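Local coordinates for aerobactin synthase IucA (Klebsiella pneumoniae subsp. pneumoniae, PDB 5JM8), which probably joins citrate to N6-acetyl-N6-hydroxylysine at the expense of ATP, an adenylating step in the assembly of the siderophore aerobactin, at residues 40-45 with 90-95; 158-163 with 227-232; 211-216 with 253-258; 351-354 with 358-361; 493-498 with 508-513. All coordinates share one frame; numbering follows the deposited sequence.

Contact 1 (40-45 with 90-95); sequences LIIPLG and VDKLQH
The ammonium nitrogen of Lys92 is gripped twice: NZ donates to the backbone O of Pro43 over 2.6 Å, and it also forms a salt bridge with the carboxylate of Asp29, in the loop before the short strand 31-32. The bond to Pro43 O is well aimed, for the nitrogen lies in the plane of the carbonyl and the C=O...N angle is 160°. Lys92 reaches that far because its chain is fully stretched, with CG anti to the backbone N (chi1 171°) and every later torsion close to 180°. On the way Lys92 CD comes within 4.4 Å of Leu44 CD2. At the tip, Lys92 NZ lies 4.0 Å from the branch CG2 of Ile42, the two side chains crossing at about a right angle. Lysine suits the place, since its methylenes can run beside leucine and still deliver a charge to the strand end. Leu44 and Gly45 form a classic beta bulge where the strand gives out. The contact thus ties helix 82-96 to the end of strand 39-43 in the antiparallel sheet near the N-terminus. With a carboxylate and a carbonyl oxygen both drawing on NZ, the protonated form of Lys92 is probably stabilised here.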
# COMPACT_ATOMS: atom_id res chain seq x y z
N LEU A 40 4.66 38.29 -34.30
CA LEU A 40 3.80 39.22 -33.58
C LEU A 40 4.60 40.47 -33.23
O LEU A 40 5.72 40.38 -32.70
CB LEU A 40 3.22 38.58 -32.33
CG LEU A 40 2.15 39.40 -31.61
CD1 LEU A 40 1.04 38.50 -31.08
CD2 LEU A 40 2.77 40.21 -30.47
N ILE A 41 4.03 41.63 -33.52
CA ILE A 41 4.73 42.90 -33.37
C ILE A 41 4.10 43.77 -32.28
O ILE A 41 2.88 43.96 -32.25
CB ILE A 41 4.75 43.67 -34.70
CG1 ILE A 41 5.51 42.87 -35.76
CG2 ILE A 41 5.39 45.05 -34.53
CD1 ILE A 41 5.34 43.38 -37.17
N ILE A 42 4.94 44.28 -31.39
CA ILE A 42 4.53 45.24 -30.38
C ILE A 42 5.29 46.54 -30.60
O ILE A 42 6.47 46.63 -30.24
CB ILE A 42 4.79 44.72 -28.95
CG1 ILE A 42 4.05 43.39 -28.73
CG2 ILE A 42 4.35 45.76 -27.93
CD1 ILE A 42 4.37 42.71 -27.42
N PRO A 43 4.63 47.54 -31.20
CA PRO A 43 5.33 48.80 -31.51
C PRO A 43 5.82 49.52 -30.26
O PRO A 43 5.12 49.55 -29.25
CB PRO A 43 4.26 49.63 -32.22
CG PRO A 43 3.26 48.64 -32.71
CD PRO A 43 3.24 47.56 -31.69
N LEU A 44 7.02 50.11 -30.35
CA LEU A 44 7.58 50.88 -29.25
C LEU A 44 7.55 52.38 -29.56
O LEU A 44 7.95 53.20 -28.73
CB LEU A 44 9.02 50.44 -28.97
CG LEU A 44 9.22 49.01 -28.46
CD1 LEU A 44 10.71 48.69 -28.38
CD2 LEU A 44 8.57 48.83 -27.10
N GLY A 45 7.07 52.73 -30.75
CA GLY A 45 7.04 54.12 -31.18
C GLY A 45 8.43 54.61 -31.57
O GLY A 45 9.43 53.94 -31.30
N VAL A 90 7.78 48.65 -20.45
CA VAL A 90 7.39 49.43 -19.28
C VAL A 90 7.65 50.92 -19.53
O VAL A 90 6.91 51.78 -19.05
CB VAL A 90 8.14 48.97 -18.01
CG1 VAL A 90 7.89 49.92 -16.85
CG2 VAL A 90 7.72 47.55 -17.64
N ASP A 91 8.71 51.23 -20.27
CA ASP A 91 9.01 52.62 -20.62
C ASP A 91 7.94 53.18 -21.55
O ASP A 91 7.52 54.33 -21.39
CB ASP A 91 10.39 52.72 -21.29
CG ASP A 91 10.67 54.12 -21.81
OD1 ASP A 91 11.01 55.01 -20.99
OD2 ASP A 91 10.56 54.34 -23.03
N LYS A 92 7.51 52.37 -22.51
CA LYS A 92 6.43 52.74 -23.42
C LYS A 92 5.18 53.11 -22.63
O LYS A 92 4.49 54.08 -22.94
CB LYS A 92 6.13 51.60 -24.39
CG LYS A 92 4.88 51.79 -25.25
CD LYS A 92 4.62 50.57 -26.14
CE LYS A 92 3.30 50.70 -26.89
NZ LYS A 92 3.02 49.52 -27.77
N LEU A 93 4.89 52.32 -21.59
CA LEU A 93 3.68 52.50 -20.80
C LEU A 93 3.78 53.72 -19.89
O LEU A 93 2.77 54.33 -19.54
CB LEU A 93 3.41 51.25 -19.97
CG LEU A 93 3.11 49.98 -20.78
CD1 LEU A 93 3.05 48.76 -19.87
CD2 LEU A 93 1.82 50.12 -21.57
N GLN A 94 5.00 54.08 -19.50
CA GLN A 94 5.22 55.23 -18.63
C GLN A 94 4.84 56.52 -19.35
O GLN A 94 4.32 57.46 -18.74
CB GLN A 94 6.67 55.30 -18.17
CG GLN A 94 6.91 56.35 -17.09
CD GLN A 94 8.36 56.43 -16.66
OE1 GLN A 94 9.21 55.66 -17.11
NE2 GLN A 94 8.65 57.38 -15.77
N HIS A 95 5.10 56.56 -20.66
CA HIS A 95 4.72 57.71 -21.48
C HIS A 95 3.23 57.69 -21.81
O HIS A 95 2.55 58.71 -21.72
CB HIS A 95 5.51 57.71 -22.79
CG HIS A 95 6.98 57.86 -22.60
ND1 HIS A 95 7.83 56.78 -22.50
CD2 HIS A 95 7.76 58.97 -22.50
CE1 HIS A 95 9.07 57.21 -22.35
NE2 HIS A 95 9.06 58.53 -22.34

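Contact 2 (158-163 with 227-232); sequences HEPFNQ and HPWQGE
Phe161 reaches across to Trp229 edge first. Its CB leaves the backbone to one side of the helix start, and chi1 of -81° sets CG anti to the carbonyl carbon, which swings the ring round toward the indole. CD1 lies 3.9 Å from Trp229 CE2. The next atom, CE1, goes deepest: it stands 3.4 Å above the indole plane, over its centre, and is 3.5 Å from both CD2 and CE2 of Trp229. The planes are turned 77° apart, making this a T-shaped pair in which Phe161 gives the edge and Trp229 the face. Pro160, preceded by a cis peptide bond, sets its CG 4.1 Å from Trp229 CH2.

Polar bonds help to fix the indole. Trp229 NE1 donates to the carboxylate of Glu165, while His227, the N-cap residue of helix 228-235, accepts from Trp229 N through ND1, at 3.1 Å and in the plane of the imidazole. Val283 of strand 275-284 touches both aromatic side chains, so the pair joins the loop ahead of helix 163-169 to the start of helix 228-235 beside that strand. Tryptophan suits this position by combining a broad face with one N-H. The C-H edge of Phe161, slightly positive, meets the electron-rich face of Trp229, and this electrostatic match probably adds to the apolar packing.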
# COMPACT_ATOMS: atom_id res chain seq x y z
N HIS A 158 7.17 36.69 -4.59
CA HIS A 158 7.09 36.04 -3.28
C HIS A 158 7.13 37.00 -2.09
O HIS A 158 7.08 36.54 -0.94
CB HIS A 158 8.25 35.05 -3.11
CG HIS A 158 8.45 34.12 -4.25
ND1 HIS A 158 7.39 33.56 -4.95
CD2 HIS A 158 9.57 33.63 -4.82
CE1 HIS A 158 7.87 32.77 -5.89
NE2 HIS A 158 9.19 32.80 -5.84
N GLU A 159 7.24 38.30 -2.35
CA GLU A 159 7.53 39.30 -1.32
C GLU A 159 6.71 39.10 -0.03
O GLU A 159 5.49 38.98 -0.09
CB GLU A 159 7.28 40.70 -1.87
N PRO A 160 7.38 39.10 1.14
CA PRO A 160 8.79 39.35 1.44
C PRO A 160 9.65 38.10 1.66
O PRO A 160 10.62 38.16 2.42
CB PRO A 160 8.71 40.17 2.73
CG PRO A 160 7.55 39.56 3.45
CD PRO A 160 6.58 39.06 2.38
N PHE A 161 9.33 36.98 1.01
CA PHE A 161 10.11 35.76 1.18
C PHE A 161 11.50 35.89 0.58
O PHE A 161 11.66 36.43 -0.52
CB PHE A 161 9.40 34.56 0.53
CG PHE A 161 8.31 33.94 1.37
CD1 PHE A 161 8.06 34.35 2.67
CD2 PHE A 161 7.53 32.92 0.85
CE1 PHE A 161 7.05 33.77 3.42
CE2 PHE A 161 6.53 32.33 1.59
CZ PHE A 161 6.29 32.75 2.88
N ASN A 162 12.51 35.41 1.30
CA ASN A 162 13.85 35.28 0.74
C ASN A 162 13.95 33.96 -0.02
O ASN A 162 12.95 33.26 -0.18
CB ASN A 162 14.93 35.38 1.83
CG ASN A 162 14.87 34.24 2.85
OD1 ASN A 162 14.56 33.10 2.51
ND2 ASN A 162 15.18 34.55 4.10
N GLN A 163 15.15 33.61 -0.47
CA GLN A 163 15.36 32.37 -1.21
C GLN A 163 15.06 31.16 -0.33
O GLN A 163 14.28 30.29 -0.72
CB GLN A 163 16.79 32.30 -1.74
N HIS A 227 1.33 28.46 11.02
CA HIS A 227 2.25 28.35 9.90
C HIS A 227 3.65 28.70 10.42
O HIS A 227 3.82 29.71 11.09
CB HIS A 227 1.83 29.30 8.77
CG HIS A 227 2.61 29.13 7.50
ND1 HIS A 227 3.97 29.35 7.43
CD2 HIS A 227 2.22 28.77 6.26
CE1 HIS A 227 4.38 29.13 6.19
NE2 HIS A 227 3.34 28.77 5.46
N PRO A 228 4.66 27.85 10.13
CA PRO A 228 5.99 28.05 10.71
C PRO A 228 6.56 29.45 10.49
O PRO A 228 7.27 29.96 11.35
CB PRO A 228 6.85 27.01 9.99
CG PRO A 228 5.90 25.94 9.62
CD PRO A 228 4.61 26.63 9.29
N TRP A 229 6.23 30.07 9.36
CA TRP A 229 6.72 31.41 9.05
C TRP A 229 5.89 32.49 9.77
O TRP A 229 6.45 33.43 10.32
CB TRP A 229 6.71 31.65 7.54
CG TRP A 229 7.40 32.92 7.14
CD1 TRP A 229 8.74 33.10 6.97
CD2 TRP A 229 6.79 34.19 6.87
NE1 TRP A 229 9.01 34.40 6.61
CE2 TRP A 229 7.82 35.09 6.53
CE3 TRP A 229 5.47 34.65 6.86
CZ2 TRP A 229 7.58 36.42 6.20
CZ3 TRP A 229 5.23 35.97 6.54
CH2 TRP A 229 6.28 36.84 6.21
N GLN A 230 4.57 32.35 9.76
CA GLN A 230 3.70 33.28 10.48
C GLN A 230 3.95 33.23 11.97
O GLN A 230 4.02 34.26 12.63
CB GLN A 230 2.23 32.97 10.22
CG GLN A 230 1.69 33.53 8.92
CD GLN A 230 1.61 35.04 8.92
OE1 GLN A 230 2.24 35.71 8.10
NE2 GLN A 230 0.83 35.60 9.84
N GLY A 231 4.08 32.01 12.49
CA GLY A 231 4.25 31.81 13.92
C GLY A 231 5.48 32.50 14.46
O GLY A 231 5.44 33.10 15.53
N GLU A 232 6.58 32.43 13.71
CA GLU A 232 7.83 33.07 14.13
C GLU A 232 7.68 34.59 14.09
O GLU A 232 8.31 35.31 14.87
CB GLU A 232 8.99 32.62 13.24
CG GLU A 232 9.38 31.17 13.45
CD GLU A 232 10.43 30.68 12.46
OE1 GLU A 232 10.62 31.33 11.41
OE2 GLU A 232 11.07 29.65 12.75

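Contact 3 (211-216 with 253-258); sequences PQLLNE and GEAGAP
Leu213 and Gln212 converge on the methyl group of Ala255, one with an apolar branch and the other with an amide. CB of Ala255 points at the 3-10 turns of 211-216, and Leu213 CD1 meets it at 3.8 Å, with CG of the same leucine only a little farther off. The amide nitrogen NE2 of Gln212 reaches the same methyl at 3.6 Å. Gln212 holds CG between its backbone N and carbonyl carbon (chi1 68°) and bends again at chi2, -86°, which carries the amide across to Ala255 and Gly256. NE2 of Gln212 then stands 3.3 Å from the backbone N of Gly256; both are donors, so this is a close approach and not a hydrogen bond.

Alanine suits the place: its one methyl lies between the leucine branch and the amide. Gly256, with a phi of 100°, takes a conformation in which a side chain would strike the preceding carbonyl oxygen, and here the chain turns out of strand 249-255. Leu213 also packs on Leu223 of strand 221-226 and Leu252 of strand 249-255, placing the 3-10 segment against the small three-stranded sheet. On another side Pro211 packs on Arg274 of the second subunit. Across the contact itself the cohesion is mainly van der Waals, centred on one methyl; the nearby amide adds packing against it, but its N-H groups and that of Gly256 cannot bond to each other.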
# COMPACT_ATOMS: atom_id res chain seq x y z
N PRO A 211 0.23 14.22 17.81
CA PRO A 211 -0.21 13.52 19.02
C PRO A 211 0.72 13.73 20.21
O PRO A 211 0.26 13.76 21.35
CB PRO A 211 -0.20 12.04 18.61
CG PRO A 211 -0.09 12.01 17.15
CD PRO A 211 0.51 13.30 16.70
N GLN A 212 2.01 13.86 19.94
CA GLN A 212 3.00 13.91 21.01
C GLN A 212 2.97 15.24 21.77
O GLN A 212 3.71 15.41 22.74
CB GLN A 212 4.41 13.65 20.46
CG GLN A 212 4.97 14.74 19.55
CD GLN A 212 4.57 14.58 18.09
OE1 GLN A 212 3.66 13.82 17.76
NE2 GLN A 212 5.25 15.31 17.22
N LEU A 213 2.13 16.16 21.32
CA LEU A 213 1.95 17.44 21.99
C LEU A 213 0.73 17.44 22.89
O LEU A 213 0.38 18.46 23.49
CB LEU A 213 1.83 18.58 20.97
CG LEU A 213 3.07 18.94 20.16
CD1 LEU A 213 2.75 20.09 19.22
CD2 LEU A 213 4.24 19.30 21.07
N LEU A 214 0.06 16.30 22.99
CA LEU A 214 -1.15 16.21 23.77
C LEU A 214 -0.85 16.30 25.27
O LEU A 214 -1.76 16.47 26.07
CB LEU A 214 -1.91 14.92 23.45
CG LEU A 214 -2.61 14.90 22.09
CD1 LEU A 214 -3.19 13.53 21.81
CD2 LEU A 214 -3.70 15.96 22.02
N ASN A 215 0.42 16.19 25.64
CA ASN A 215 0.82 16.37 27.03
C ASN A 215 0.64 17.83 27.47
O ASN A 215 0.84 18.15 28.65
CB ASN A 215 2.27 15.92 27.26
CG ASN A 215 3.26 16.63 26.34
OD1 ASN A 215 2.93 17.62 25.70
ND2 ASN A 215 4.48 16.11 26.29
N GLU A 216 0.27 18.68 26.53
CA GLU A 216 0.03 20.10 26.79
C GLU A 216 -1.45 20.47 26.66
O GLU A 216 -1.80 21.64 26.72
CB GLU A 216 0.85 20.96 25.83
CG GLU A 216 2.35 20.91 26.09
CD GLU A 216 2.73 21.50 27.43
OE1 GLU A 216 1.93 22.28 27.99
OE2 GLU A 216 3.83 21.18 27.92
N GLY A 253 6.93 24.85 19.56
CA GLY A 253 7.79 24.64 18.41
C GLY A 253 7.11 23.85 17.31
O GLY A 253 5.89 23.69 17.31
N GLU A 254 7.92 23.35 16.38
CA GLU A 254 7.41 22.53 15.28
C GLU A 254 7.28 21.08 15.69
O GLU A 254 8.10 20.56 16.45
CB GLU A 254 8.32 22.64 14.06
CG GLU A 254 8.47 24.05 13.52
CD GLU A 254 9.44 24.12 12.36
OE1 GLU A 254 10.03 23.07 12.00
OE2 GLU A 254 9.60 25.22 11.79
N ALA A 255 6.24 20.41 15.19
CA ALA A 255 6.00 19.02 15.53
C ALA A 255 4.93 18.39 14.65
O ALA A 255 4.04 19.08 14.14
CB ALA A 255 5.58 18.90 16.99
N GLY A 256 5.04 17.08 14.47
CA GLY A 256 3.95 16.30 13.90
C GLY A 256 4.08 15.94 12.44
O GLY A 256 5.18 15.91 11.88
N ALA A 257 2.94 15.65 11.83
CA ALA A 257 2.88 15.15 10.47
C ALA A 257 3.38 16.18 9.46
O ALA A 257 3.35 17.38 9.73
CB ALA A 257 1.45 14.73 10.13
N PRO A 258 3.85 15.71 8.29
CA PRO A 258 4.33 16.62 7.25
C PRO A 258 3.20 17.28 6.48
O PRO A 258 2.22 16.62 6.14
CB PRO A 258 5.14 15.69 6.34
CG PRO A 258 4.47 14.38 6.47
CD PRO A 258 3.99 14.30 7.90

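Contact 4 (351-354 with 358-361); sequences NLLV and QSQT
In Leu353, chi1 of -63° sets CG anti to the carbonyl carbon, and together with chi2 of 171° it carries CD2 toward two hydroxyl groups. Ser359 answers with a chi1 of 66°, placing OG 3.4 Å from Leu353 CD2, and Thr361 turns OG1 to within 3.6 Å of the same methyl. Leu353 and Thr361 approach tip to tip. The hydroxyls are joined to each other by a hydrogen bond of 3.0 Å between Ser359 OG and Thr361 OG1, in which either may donate, so the methyl rests against a linked pair of oxygens and probably helps to shield their bond. Serine and threonine suit the spot because they are small enough to admit the leucine tip and can bond to each other. Ser359 OG has a further weak bond to the backbone O of Gln356.

Leu353 is carried by a type I beta turn from Asn351 to Val354, closed by Val354 N to Asn351 O at 3.1 Å. The turn follows strand 345-350. Gln360 is the centre of an inverse gamma turn as the chain passes toward strand 360-363, an outer strand, within the chain, of a mixed four-stranded sheet. Thr361 also packs on Leu432 and Gln434 of the neighbouring strand 431-435.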
# COMPACT_ATOMS: atom_id res chain seq x y z
N ASN A 351 -10.93 17.66 4.16
CA ASN A 351 -10.08 16.87 3.28
C ASN A 351 -10.84 15.65 2.76
O ASN A 351 -10.73 14.56 3.31
CB ASN A 351 -8.81 16.42 4.01
CG ASN A 351 -7.86 15.67 3.10
OD1 ASN A 351 -7.93 15.79 1.87
ND2 ASN A 351 -6.96 14.89 3.69
N LEU A 352 -11.59 15.86 1.69
CA LEU A 352 -12.43 14.81 1.13
C LEU A 352 -11.60 13.76 0.38
O LEU A 352 -12.15 12.83 -0.22
CB LEU A 352 -13.47 15.43 0.19
CG LEU A 352 -14.35 16.52 0.81
CD1 LEU A 352 -15.19 17.21 -0.25
CD2 LEU A 352 -15.24 15.95 1.90
N LEU A 353 -10.28 13.90 0.43
CA LEU A 353 -9.35 12.94 -0.17
C LEU A 353 -8.61 12.12 0.88
O LEU A 353 -7.70 11.36 0.54
CB LEU A 353 -8.34 13.68 -1.06
CG LEU A 353 -8.93 14.42 -2.25
CD1 LEU A 353 -7.86 15.27 -2.90
CD2 LEU A 353 -9.52 13.45 -3.25
N VAL A 354 -9.00 12.27 2.14
CA VAL A 354 -8.31 11.59 3.24
C VAL A 354 -8.43 10.08 3.10
O VAL A 354 -7.52 9.34 3.48
CB VAL A 354 -8.86 12.03 4.62
CG1 VAL A 354 -10.33 11.64 4.77
CG2 VAL A 354 -8.02 11.44 5.75
N GLN A 358 -4.60 8.65 -3.06
CA GLN A 358 -3.99 8.31 -4.34
C GLN A 358 -4.96 8.41 -5.52
O GLN A 358 -4.67 7.94 -6.62
CB GLN A 358 -3.41 6.89 -4.28
CG GLN A 358 -2.27 6.75 -3.30
CD GLN A 358 -1.06 7.59 -3.69
OE1 GLN A 358 -0.76 7.73 -4.88
NE2 GLN A 358 -0.38 8.15 -2.70
N SER A 359 -6.12 9.03 -5.29
CA SER A 359 -7.07 9.23 -6.38
C SER A 359 -6.49 10.21 -7.38
O SER A 359 -5.63 11.02 -7.04
CB SER A 359 -8.41 9.76 -5.85
OG SER A 359 -8.26 11.06 -5.30
N GLN A 360 -6.96 10.13 -8.62
CA GLN A 360 -6.53 11.05 -9.66
C GLN A 360 -7.38 12.32 -9.62
O GLN A 360 -8.06 12.67 -10.58
CB GLN A 360 -6.61 10.40 -11.04
CG GLN A 360 -5.88 11.17 -12.12
CD GLN A 360 -6.04 10.54 -13.49
OE1 GLN A 360 -6.90 9.67 -13.69
NE2 GLN A 360 -5.23 10.99 -14.44
N THR A 361 -7.34 12.99 -8.47
CA THR A 361 -7.96 14.29 -8.31
C THR A 361 -6.88 15.35 -8.42
O THR A 361 -6.00 15.44 -7.56
CB THR A 361 -8.69 14.40 -6.96
OG1 THR A 361 -9.60 13.31 -6.82
CG2 THR A 361 -9.44 15.73 -6.84

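Contact 5 (493-498 with 508-513); sequences AVTAAL and NLMARV
Leu509 packs between Thr495 and Leu498, and these apolar contacts carry most of the helix pair. Its CB lies 3.9 Å from Thr495 CG2, and its CD1 reaches forward to Leu498 CB at 3.7 Å. The side chains of Thr495 and Leu509 run alongside one another in opposing directions. The axes of segments 493-498 and 508-513 come within 9.7 Å, their directions 148° apart.

Contacts of carbon with oxygen make up the rest. Leu509 CD1 also rests 3.6 Å from the backbone O of Thr495, and Thr495 OG1 meets CG of Met510 at 4.1 Å, the two side chains crossing at about a right angle. The hydroxyl of Thr495 bonds back to the backbone O of Phe492 in its own helix; a chi1 of 62° places it there and leaves CG2 for Leu509. Threonine thus serves a buried helix face, its methyl turned to Leu509 and its hydroxyl satisfied by its own helix.

Beyond the pair, helix 394-420 flanks both partners, with Val402 touching Leu498 and His399 touching Leu509. Helices 475-500 and 506-521, joined by a short connection, form an antiparallel helical hairpin, packed against helix 394-420.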
# COMPACT_ATOMS: atom_id res chain seq x y z
N ALA A 493 -8.39 27.43 -21.08
CA ALA A 493 -7.06 26.92 -20.80
C ALA A 493 -6.99 25.45 -21.18
O ALA A 493 -5.95 24.95 -21.61
CB ALA A 493 -6.69 27.12 -19.35
N VAL A 494 -8.12 24.76 -21.01
CA VAL A 494 -8.23 23.37 -21.40
C VAL A 494 -8.16 23.24 -22.92
O VAL A 494 -7.37 22.47 -23.45
CB VAL A 494 -9.54 22.73 -20.87
CG1 VAL A 494 -9.75 21.34 -21.44
CG2 VAL A 494 -9.52 22.70 -19.35
N THR A 495 -8.99 24.01 -23.61
CA THR A 495 -9.05 23.96 -25.07
C THR A 495 -7.73 24.44 -25.69
O THR A 495 -7.30 23.92 -26.72
CB THR A 495 -10.22 24.80 -25.63
OG1 THR A 495 -10.04 26.17 -25.27
CG2 THR A 495 -11.54 24.31 -25.07
N ALA A 496 -7.11 25.43 -25.06
CA ALA A 496 -5.86 25.99 -25.54
C ALA A 496 -4.70 25.01 -25.41
O ALA A 496 -3.88 24.88 -26.32
CB ALA A 496 -5.53 27.28 -24.80
N ALA A 497 -4.64 24.32 -24.28
CA ALA A 497 -3.62 23.31 -24.05
C ALA A 497 -3.69 22.22 -25.11
O ALA A 497 -2.68 21.79 -25.64
CB ALA A 497 -3.78 22.71 -22.66
N LEU A 498 -4.91 21.78 -25.40
CA LEU A 498 -5.13 20.73 -26.39
C LEU A 498 -4.89 21.25 -27.80
O LEU A 498 -4.42 20.51 -28.67
CB LEU A 498 -6.55 20.18 -26.26
CG LEU A 498 -6.84 19.55 -24.89
CD1 LEU A 498 -8.34 19.41 -24.67
CD2 LEU A 498 -6.15 18.19 -24.78
N ASN A 508 -12.53 24.46 -32.94
CA ASN A 508 -13.36 23.26 -32.95
C ASN A 508 -13.74 22.83 -31.54
O ASN A 508 -14.88 22.46 -31.28
CB ASN A 508 -12.64 22.12 -33.66
CG ASN A 508 -12.57 22.31 -35.16
OD1 ASN A 508 -13.30 23.12 -35.73
ND2 ASN A 508 -11.70 21.55 -35.81
N LEU A 509 -12.78 22.89 -30.62
CA LEU A 509 -13.03 22.45 -29.25
C LEU A 509 -13.98 23.40 -28.54
O LEU A 509 -14.80 22.98 -27.74
CB LEU A 509 -11.71 22.34 -28.48
CG LEU A 509 -10.73 21.29 -29.03
CD1 LEU A 509 -9.37 21.41 -28.35
CD2 LEU A 509 -11.30 19.89 -28.88
N MET A 510 -13.88 24.69 -28.86
CA MET A 510 -14.79 25.68 -28.29
C MET A 510 -16.20 25.52 -28.86
O MET A 510 -17.17 25.98 -28.27
CB MET A 510 -14.27 27.10 -28.54
CG MET A 510 -13.07 27.48 -27.67
SD MET A 510 -12.62 29.23 -27.75
CE MET A 510 -11.86 29.33 -29.37
N ALA A 511 -16.30 24.87 -30.02
CA ALA A 511 -17.60 24.60 -30.62
C ALA A 511 -18.32 23.51 -29.83
O ALA A 511 -19.54 23.56 -29.66
CB ALA A 511 -17.45 24.20 -32.08
N ARG A 512 -17.56 22.52 -29.35
CA ARG A 512 -18.11 21.46 -28.52
C ARG A 512 -18.69 22.01 -27.23
O ARG A 512 -19.79 21.64 -26.82
CB ARG A 512 -17.05 20.41 -28.18
CG ARG A 512 -16.68 19.51 -29.33
CD ARG A 512 -15.95 18.26 -28.85
NE ARG A 512 -15.84 17.27 -29.92
CZ ARG A 512 -16.68 16.25 -30.09
NH1 ARG A 512 -17.69 16.05 -29.26
NH2 ARG A 512 -16.48 15.41 -31.10
N VAL A 513 -17.93 22.89 -26.59
CA VAL A 513 -18.35 23.50 -25.34
C VAL A 513 -19.65 24.27 -25.55
O VAL A 513 -20.57 24.18 -24.73
CB VAL A 513 -17.27 24.45 -24.79
CG1 VAL A 513 -17.74 25.11 -23.51
CG2 VAL A 513 -15.97 23.69 -24.56

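Contacts 2 and 3 are the only two that touch: Pro228 CB lies 3.7 Å from Glu254 OE2, and their segments alternate along the chain. Contacts 2, 3 and 4 lie in the IucA/IucC family region, contact 5 in the FhuF-like region. Contact 4 comes within about 10 Å of contact 3, nearest atoms. Contact 1 lies far off, its centre about 55 Å from that of contact 3, on the other side of the chain's centre. Three contacts have side chains at similar range from the bound ATP: Phe161, Leu353 and Thr495, in contacts 2, 4 and 5, are about 11, 12 and 13 Å from it. Contacts 2 and 5 have centres about 38 Å apart.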